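Local coordinates for pvivax hypothetical protein (Plasmodium vivax, PDB 2B30) that is a putative Cof-like hydrolase of the HAD superfamily that binds calcium in the crystal and is probably a magnesium-dependent phosphatase, at residues K181-I195 against I208-K220. Residues are numbered along the deposited sequence; the frame is centred on the assembly and turned at random.
Sequences KLMIVLDPSESKTVI and IFTTYNGHAEVTK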
loop_
_atom_site.group_PDB
_atom_site.type_symbol
_atom_site.label_atom_id
_atom_site.label_comp_id
_atom_site.label_asym_id
_atom_site.label_seq_id
_atom_site.Cartn_x
_atom_site.Cartn_y
_atom_site.Cartn_z
ATOM N N LYS A 181 5.175 -11.474 -14.515
ATOM C CA LYS A 181 5.930 -12.009 -13.393
ATOM C C LYS A 181 7.052 -12.956 -13.806
ATOM O O LYS A 181 6.880 -13.770 -14.713
ATOM C CB LYS A 181 4.985 -12.747 -12.440
ATOM C CG LYS A 181 5.671 -13.420 -11.254
ATOM C CD LYS A 181 4.649 -13.909 -10.254
ATOM C CE LYS A 181 4.015 -15.226 -10.674
ATOM N NZ LYS A 181 4.526 -16.334 -9.855
ATOM N N LEU A 182 8.190 -12.842 -13.126
ATOM C CA LEU A 182 9.233 -13.868 -13.185
ATOM C C LEU A 182 9.322 -14.524 -11.808
ATOM O O LEU A 182 9.580 -13.841 -10.809
ATOM C CB LEU A 182 10.601 -13.281 -13.559
ATOM C CG LEU A 182 10.738 -12.389 -14.790
ATOM C CD1 LEU A 182 12.203 -12.198 -15.111
ATOM C CD2 LEU A 182 10.041 -12.972 -15.991
ATOM N N MET A 183 9.084 -15.832 -11.749
ATOM C CA MET A 183 9.302 -16.589 -10.522
ATOM C C MET A 183 10.617 -17.325 -10.635
ATOM O O MET A 183 10.702 -18.351 -11.308
ATOM C CB MET A 183 8.187 -17.595 -10.268
ATOM C CG MET A 183 8.271 -18.234 -8.892
ATOM S SD MET A 183 7.713 -19.934 -8.919
ATOM C CE MET A 183 7.931 -20.382 -7.192
ATOM N N ILE A 184 11.647 -16.799 -9.981
ATOM C CA ILE A 184 12.966 -17.426 -10.003
ATOM C C ILE A 184 12.981 -18.560 -8.971
ATOM O O ILE A 184 12.920 -18.316 -7.764
ATOM C CB ILE A 184 14.093 -16.406 -9.718
ATOM C CG1 ILE A 184 13.988 -15.204 -10.668
ATOM C CG2 ILE A 184 15.462 -17.054 -9.874
ATOM C CD1 ILE A 184 15.058 -14.145 -10.439
ATOM N N VAL A 185 13.037 -19.796 -9.463
ATOM C CA VAL A 185 13.125 -20.963 -8.595
ATOM C C VAL A 185 14.545 -21.056 -8.047
ATOM O O VAL A 185 15.516 -21.057 -8.800
ATOM C CB VAL A 185 12.732 -22.252 -9.340
ATOM C CG1 VAL A 185 13.021 -23.473 -8.494
ATOM C CG2 VAL A 185 11.255 -22.212 -9.719
ATOM N N LEU A 186 14.651 -21.115 -6.726
ATOM C CA LEU A 186 15.930 -20.984 -6.046
ATOM C C LEU A 186 16.245 -22.192 -5.175
ATOM O O LEU A 186 15.358 -22.827 -4.596
ATOM C CB LEU A 186 15.963 -19.690 -5.218
ATOM C CG LEU A 186 16.831 -18.522 -5.722
ATOM C CD1 LEU A 186 16.955 -18.449 -7.231
ATOM C CD2 LEU A 186 16.321 -17.186 -5.171
ATOM N N ASP A 187 17.536 -22.498 -5.114
ATOM C CA ASP A 187 18.064 -23.589 -4.323
ATOM C C ASP A 187 18.149 -23.080 -2.887
ATOM O O ASP A 187 18.808 -22.064 -2.640
ATOM C CB ASP A 187 19.453 -23.947 -4.862
ATOM C CG ASP A 187 19.973 -25.265 -4.343
ATOM O OD1 ASP A 187 19.674 -25.615 -3.182
ATOM O OD2 ASP A 187 20.703 -25.939 -5.102
ATOM N N PRO A 188 17.491 -23.770 -1.931
ATOM C CA PRO A 188 17.420 -23.249 -0.558
ATOM C C PRO A 188 18.772 -22.833 0.046
ATOM O O PRO A 188 18.797 -22.170 1.077
ATOM C CB PRO A 188 16.796 -24.406 0.232
ATOM C CG PRO A 188 16.864 -25.596 -0.670
ATOM C CD PRO A 188 16.788 -25.058 -2.049
ATOM N N SER A 189 19.878 -23.233 -0.576
ATOM C CA SER A 189 21.191 -22.673 -0.264
ATOM C C SER A 189 21.188 -21.184 -0.541
ATOM O O SER A 189 21.280 -20.365 0.371
ATOM C CB SER A 189 22.289 -23.306 -1.134
ATOM O OG SER A 189 22.376 -24.700 -0.942
ATOM N N GLU A 190 21.034 -20.857 -1.821
ATOM C CA GLU A 190 21.382 -19.545 -2.360
ATOM C C GLU A 190 20.204 -18.559 -2.403
ATOM O O GLU A 190 20.265 -17.566 -3.123
ATOM C CB GLU A 190 22.012 -19.716 -3.763
ATOM C CG GLU A 190 21.267 -20.703 -4.689
ATOM C CD GLU A 190 21.503 -20.458 -6.183
ATOM O OE1 GLU A 190 22.592 -19.961 -6.550
ATOM O OE2 GLU A 190 20.597 -20.775 -6.990
ATOM N N SER A 191 19.140 -18.816 -1.641
ATOM C CA SER A 191 18.019 -17.864 -1.565
ATOM C C SER A 191 18.470 -16.522 -0.988
ATOM O O SER A 191 18.493 -15.503 -1.692
ATOM C CB SER A 191 16.879 -18.414 -0.719
ATOM O OG SER A 191 16.182 -19.400 -1.431
ATOM N N LYS A 192 18.840 -16.537 0.291
ATOM C CA LYS A 192 19.314 -15.336 0.963
ATOM C C LYS A 192 20.297 -14.551 0.071
ATOM O O LYS A 192 20.145 -13.332 -0.096
ATOM C CB LYS A 192 19.954 -15.692 2.316
ATOM C CG LYS A 192 18.961 -16.113 3.396
ATOM N N THR A 193 21.269 -15.252 -0.522
ATOM C CA THR A 193 22.333 -14.604 -1.312
ATOM C C THR A 193 21.819 -13.972 -2.605
ATOM O O THR A 193 22.057 -12.793 -2.869
ATOM C CB THR A 193 23.460 -15.601 -1.698
ATOM O OG1 THR A 193 23.740 -16.482 -0.600
ATOM C CG2 THR A 193 24.730 -14.850 -2.092
ATOM N N VAL A 194 21.120 -14.769 -3.407
ATOM C CA VAL A 194 20.654 -14.328 -4.720
ATOM C C VAL A 194 19.568 -13.263 -4.618
ATOM O O VAL A 194 19.597 -12.294 -5.378
ATOM C CB VAL A 194 20.147 -15.513 -5.584
ATOM C CG1 VAL A 194 19.438 -15.011 -6.850
ATOM C CG2 VAL A 194 21.313 -16.440 -5.951
ATOM N N ILE A 195 18.619 -13.426 -3.697
ATOM C CA ILE A 195 17.557 -12.430 -3.547
ATOM C C ILE A 195 18.121 -11.125 -3.003
ATOM O O ILE A 195 17.741 -10.044 -3.466
ATOM C CB ILE A 195 16.420 -12.921 -2.669
ATOM C CG1 ILE A 195 15.717 -14.093 -3.360
ATOM C CG2 ILE A 195 15.431 -11.784 -2.402
ATOM C CD1 ILE A 195 14.825 -14.897 -2.442
ATOM N N ILE A 208 9.792 -7.433 -5.361
ATOM C CA ILE A 208 10.375 -8.761 -5.216
ATOM C C ILE A 208 9.930 -9.386 -3.901
ATOM O O ILE A 208 10.424 -9.020 -2.837
ATOM C CB ILE A 208 11.924 -8.739 -5.263
ATOM C CG1 ILE A 208 12.437 -8.146 -6.579
ATOM C CG2 ILE A 208 12.487 -10.148 -5.085
ATOM C CD1 ILE A 208 13.227 -6.852 -6.408
ATOM N N PHE A 209 9.002 -10.335 -3.981
ATOM C CA PHE A 209 8.609 -11.109 -2.812
ATOM C C PHE A 209 9.378 -12.422 -2.767
ATOM O O PHE A 209 9.846 -12.919 -3.791
ATOM C CB PHE A 209 7.107 -11.388 -2.809
ATOM C CG PHE A 209 6.257 -10.172 -2.516
ATOM C CD1 PHE A 209 6.386 -9.485 -1.308
ATOM C CD2 PHE A 209 5.306 -9.728 -3.434
ATOM C CE1 PHE A 209 5.596 -8.367 -1.028
ATOM C CE2 PHE A 209 4.511 -8.612 -3.155
ATOM C CZ PHE A 209 4.654 -7.932 -1.952
ATOM N N THR A 210 9.501 -12.963 -1.557
ATOM C CA THR A 210 10.143 -14.243 -1.315
ATOM C C THR A 210 9.077 -15.259 -0.932
ATOM O O THR A 210 8.314 -15.034 0.008
ATOM C CB THR A 210 11.185 -14.124 -0.196
ATOM O OG1 THR A 210 12.208 -13.217 -0.615
ATOM C CG2 THR A 210 11.823 -15.466 0.107
ATOM N N THR A 211 9.028 -16.367 -1.671
ATOM C CA THR A 211 8.047 -17.437 -1.447
ATOM C C THR A 211 8.359 -18.119 -0.122
ATOM O O THR A 211 9.457 -17.961 0.418
ATOM C CB THR A 211 8.065 -18.482 -2.614
ATOM O OG1 THR A 211 7.775 -17.822 -3.852
ATOM C CG2 THR A 211 7.033 -19.584 -2.430
ATOM N N TYR A 212 7.376 -18.850 0.404
ATOM C CA TYR A 212 7.576 -19.706 1.575
ATOM C C TYR A 212 8.770 -20.671 1.450
ATOM O O TYR A 212 9.389 -21.005 2.459
ATOM C CB TYR A 212 6.300 -20.500 1.872
ATOM C CG TYR A 212 6.450 -21.456 3.031
ATOM C CD1 TYR A 212 6.490 -20.987 4.347
ATOM C CD2 TYR A 212 6.565 -22.827 2.813
ATOM C CE1 TYR A 212 6.629 -21.858 5.414
ATOM C CE2 TYR A 212 6.708 -23.707 3.866
ATOM C CZ TYR A 212 6.739 -23.218 5.164
ATOM O OH TYR A 212 6.884 -24.098 6.204
ATOM N N ASN A 213 9.080 -21.113 0.229
ATOM C CA ASN A 213 10.228 -21.985 -0.043
ATOM C C ASN A 213 11.485 -21.234 -0.518
ATOM O O ASN A 213 12.398 -21.837 -1.100
ATOM C CB ASN A 213 9.836 -23.039 -1.090
ATOM C CG ASN A 213 8.956 -24.136 -0.524
ATOM O OD1 ASN A 213 8.447 -24.033 0.594
ATOM N ND2 ASN A 213 8.776 -25.205 -1.298
ATOM N N GLY A 214 11.528 -19.924 -0.282
ATOM C CA GLY A 214 12.709 -19.108 -0.595
ATOM C C GLY A 214 12.922 -18.803 -2.068
ATOM O O GLY A 214 14.038 -18.474 -2.477
ATOM N N HIS A 215 11.858 -18.913 -2.866
ATOM C CA HIS A 215 11.901 -18.549 -4.288
ATOM C C HIS A 215 11.558 -17.062 -4.437
ATOM O O HIS A 215 10.922 -16.477 -3.556
ATOM C CB HIS A 215 10.922 -19.407 -5.102
ATOM C CG HIS A 215 11.041 -20.884 -4.848
ATOM N ND1 HIS A 215 12.168 -21.611 -5.170
ATOM C CD2 HIS A 215 10.162 -21.770 -4.316
ATOM C CE1 HIS A 215 11.984 -22.877 -4.837
ATOM N NE2 HIS A 215 10.774 -23.001 -4.319
ATOM N N ALA A 216 11.990 -16.450 -5.538
ATOM C CA ALA A 216 11.717 -15.022 -5.788
ATOM C C ALA A 216 10.573 -14.839 -6.781
ATOM O O ALA A 216 10.647 -15.329 -7.891
ATOM C CB ALA A 216 12.967 -14.308 -6.295
ATOM N N GLU A 217 9.517 -14.143 -6.364
ATOM C CA GLU A 217 8.447 -13.729 -7.264
ATOM C C GLU A 217 8.664 -12.262 -7.606
ATOM O O GLU A 217 8.612 -11.409 -6.722
ATOM C CB GLU A 217 7.078 -13.918 -6.608
ATOM C CG GLU A 217 6.535 -15.333 -6.702
ATOM C CD GLU A 217 5.102 -15.460 -6.172
ATOM O OE1 GLU A 217 4.748 -14.805 -5.152
ATOM O OE2 GLU A 217 4.322 -16.229 -6.783
ATOM N N VAL A 218 8.911 -11.982 -8.883
ATOM C CA VAL A 218 9.231 -10.628 -9.364
ATOM C C VAL A 218 8.070 -10.027 -10.156
ATOM O O VAL A 218 7.712 -10.543 -11.200
ATOM C CB VAL A 218 10.461 -10.667 -10.275
ATOM C CG1 VAL A 218 10.823 -9.280 -10.767
ATOM C CG2 VAL A 218 11.622 -11.288 -9.535
ATOM N N THR A 219 7.493 -8.936 -9.657
ATOM C CA THR A 219 6.399 -8.227 -10.348
ATOM C C THR A 219 6.707 -6.743 -10.481
ATOM O O THR A 219 7.695 -6.254 -9.931
ATOM C CB THR A 219 5.058 -8.393 -9.608
ATOM O OG1 THR A 219 5.248 -8.202 -8.199
ATOM C CG2 THR A 219 4.483 -9.778 -9.852
ATOM N N LYS A 220 5.862 -6.034 -11.227
ATOM C CA LYS A 220 5.990 -4.583 -11.412
ATOM C C LYS A 220 5.985 -3.837 -10.068
ATOM O O LYS A 220 5.331 -4.267 -9.116
ATOM C CB LYS A 220 4.844 -4.076 -12.293
ATOM C CG LYS A 220 4.970 -2.620 -12.779
ATOM C CD LYS A 220 3.728 -2.204 -13.559
ATOM C CE LYS A 220 3.968 -0.982 -14.432
ATOM N NZ LYS A 220 2.816 -0.776 -15.358
#
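L182 with V218 and I184 with A216 are the hydrogen-bonded pairs between antiparallel strands 181-184 and 216-220, neighbours in the six-stranded mixed sheet, which is consistent with the cap domain of a subfamily IIB HAD hydrolase. Strand 181-184 also pairs with strand 136-140, so it lies inside the sheet. L182 N gives a bond of 3.0 Å to V218 O, and V218 N returns one to L182 O. I184 and A216 exchange a second pair. L182, I184, A216 and V218 share one face; helix 117-129 touches L182 and I184 there. I195, from helix 191-201, lays its CG1 4.0 Å from A216 CB on that face. I195 CD1 comes within 3.6 Å of T210 OG1.

K181, M183 and E217 are on the other face. The K181 chain bends at chi3 (80°) and again at chi4, which brings NZ within 3.1 Å of E217 OE2 in a salt bridge. NZ meets OE2 from the anti side, 33° out of the carboxylate plane. M183 CG packs on E217 CG, and M183 CE lies 3.8 Å from H215 CB.

Past the strand ends, the H215 side chain takes over from the backbone ladder. L186 N points at H215 ND1 over 3.0 Å, almost straight (177°) and near the ring plane. N213 O sits over one ring face. S191 OG, in the first turn of the helix, donates to G214 O at 2.6 Å. The T211-G214 turn is thus tied to the helix start, and the side chain of T211 lies about 8 Å from the bound calcium ion. With L186 N as donor, ND1 of H215 acts as acceptor and probably carries no proton.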